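Local coordinates for protein Xaa-Pro dipeptidase (Lactobacillus brevis, PDB 3I7M) that is probably a manganese-dependent metallopeptidase of family M24B that cleaves Xaa-Pro dipeptides, represented here by its N-terminal domain alone, at residues V97-H101 and F121-S125. Sequence-based numbering, arbitrary orientation.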
loop_
_atom_site.group_PDB
_atom_site.type_symbol
_atom_site.label_atom_id
_atom_site.label_comp_id
_atom_site.label_asym_id
_atom_site.label_seq_id
_atom_site.Cartn_x
_atom_site.Cartn_y
_atom_site.Cartn_z
ATOM N N VAL A 97 12.956 -6.165 0.466
ATOM C CA VAL A 97 11.944 -6.883 1.187
ATOM C C VAL A 97 11.449 -8.045 0.367
ATOM O O VAL A 97 11.034 -7.890 -0.800
ATOM C CB VAL A 97 10.764 -5.957 1.579
ATOM C CG1 VAL A 97 9.592 -6.816 2.121
ATOM C CG2 VAL A 97 11.212 -4.850 2.531
ATOM N N ASN A 98 11.528 -9.241 0.949
ATOM C CA ASN A 98 10.920 -10.439 0.384
ATOM C C ASN A 98 9.815 -10.746 1.350
ATOM O O ASN A 98 10.066 -11.360 2.403
ATOM C CB ASN A 98 11.918 -11.598 0.303
ATOM C CG ASN A 98 11.288 -12.911 -0.182
ATOM O OD1 ASN A 98 10.192 -12.944 -0.737
ATOM N ND2 ASN A 98 12.032 -14.009 0.001
ATOM N N PRO A 99 8.580 -10.295 1.041
ATOM C CA PRO A 99 7.579 -10.301 2.116
ATOM C C PRO A 99 7.103 -11.650 2.577
ATOM O O PRO A 99 6.798 -12.570 1.772
ATOM C CB PRO A 99 6.404 -9.513 1.534
ATOM C CG PRO A 99 6.569 -9.542 0.107
ATOM C CD PRO A 99 8.066 -9.660 -0.185
ATOM N N GLU A 100 7.005 -11.775 3.883
ATOM C CA GLU A 100 6.405 -12.955 4.483
ATOM C C GLU A 100 5.012 -12.554 4.921
ATOM O O GLU A 100 4.128 -12.494 4.053
ATOM C CB GLU A 100 7.286 -13.505 5.607
ATOM C CG GLU A 100 8.594 -14.078 5.028
ATOM C CD GLU A 100 9.475 -14.779 6.041
ATOM O OE1 GLU A 100 8.997 -15.167 7.119
ATOM O OE2 GLU A 100 10.669 -14.930 5.717
ATOM N N HIS A 101 4.771 -12.179 6.165
ATOM C CA HIS A 101 3.448 -11.739 6.554
ATOM C C HIS A 101 3.176 -10.366 5.997
ATOM O O HIS A 101 4.021 -9.464 6.103
ATOM C CB HIS A 101 3.239 -11.784 8.052
ATOM C CG HIS A 101 3.386 -13.139 8.612
ATOM N ND1 HIS A 101 2.336 -14.019 8.717
ATOM C CD2 HIS A 101 4.499 -13.826 8.947
ATOM C CE1 HIS A 101 2.787 -15.155 9.236
ATOM N NE2 HIS A 101 4.099 -15.073 9.352
ATOM N N PHE A 121 5.256 -12.436 -5.390
ATOM C CA PHE A 121 6.199 -12.724 -4.303
ATOM C C PHE A 121 6.374 -14.206 -4.090
ATOM O O PHE A 121 5.489 -14.976 -4.456
ATOM C CB PHE A 121 5.761 -12.055 -3.025
ATOM C CG PHE A 121 5.650 -10.565 -3.156
ATOM C CD1 PHE A 121 4.418 -9.954 -3.048
ATOM C CD2 PHE A 121 6.770 -9.785 -3.359
ATOM C CE1 PHE A 121 4.307 -8.613 -3.169
ATOM C CE2 PHE A 121 6.619 -8.425 -3.449
ATOM C CZ PHE A 121 5.390 -7.867 -3.333
ATOM N N SER A 122 7.489 -14.626 -3.500
ATOM C CA SER A 122 7.747 -16.070 -3.508
ATOM C C SER A 122 6.842 -16.866 -2.585
ATOM O O SER A 122 6.307 -17.896 -2.986
ATOM C CB SER A 122 9.192 -16.393 -3.234
ATOM O OG SER A 122 9.696 -15.542 -2.260
ATOM N N ALA A 123 6.622 -16.395 -1.366
ATOM C CA ALA A 123 5.724 -17.135 -0.464
ATOM C C ALA A 123 5.228 -16.232 0.644
ATOM O O ALA A 123 5.547 -16.386 1.809
ATOM C CB ALA A 123 6.346 -18.401 0.106
ATOM N N PRO A 124 4.415 -15.273 0.278
ATOM C CA PRO A 124 3.848 -14.358 1.287
ATOM C C PRO A 124 2.674 -14.998 2.030
ATOM O O PRO A 124 2.117 -15.999 1.559
ATOM C CB PRO A 124 3.332 -13.199 0.422
ATOM C CG PRO A 124 2.925 -13.906 -0.872
ATOM C CD PRO A 124 3.908 -14.960 -1.083
ATOM N N SER A 125 2.295 -14.415 3.142
ATOM C CA SER A 125 1.195 -14.911 3.966
ATOM C C SER A 125 0.278 -13.738 4.314
ATOM O O SER A 125 0.715 -12.807 4.996
ATOM C CB SER A 125 1.687 -15.480 5.309
ATOM O OG SER A 125 2.490 -16.640 5.128
HETATM O O HOH W 1 7.769 -13.892 -0.165
#
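Pro99 lays the CG corner of its pyrrolidine ring over the middle of the Phe121 ring, 3.5 Å from CG to the ring centroid and 15° off the normal, a CH-pi contact in which the two side chains cross at about a right angle. Its neighbour CD reaches Phe121 CD2 at 3.4 Å, so this end is tightly packed. Phe121 CG stands anti to its own carbonyl carbon (chi1 -59°), which carries the ring toward the proline and among Met20 of strand 20-23 and Ala89 and Val92 of helix 84-94. Were an alanine here in place of Phe121, Pro99 CG would probably lose the ring face it rests on and a gap would open toward helix 84-94.

The solvent side, formed by the exposed Asn98 and Ser122 and a water, is polar and looser. In one of its two modelled conformers Asn98 brings OD1 within 3.1 Å of Ser122 OG. The water accepts from Ala123 N at 3.0 Å and, in that same conformer, appears to donate to Asn98 OD1; its approach to Pro99 O is unusually short and doubtful as a bond.

At the ordered, strand-pairing end, Ser125 N gives the direct backbone bond to Glu100 O (2.8 Å, 161° at the hydrogen). Pro124, which has no N-H to offer, instead turns its CA toward Pro99 O. His101 CA approaches Ser125 O at 3.3 Å, a CA-H...O contact, while ND1 of the imidazole, beside Ser125 CB, is hydrogen-bonded to Asp127. The loops leaving helices 84-94 and 111-118 thus meet at the N-terminal ends of strands 101-104 and 125-129, the two parallel strands of a beta-alpha-beta crossover through helix 111-118 at one margin of the mixed sheet of this creatinase/prolidase N-terminal domain.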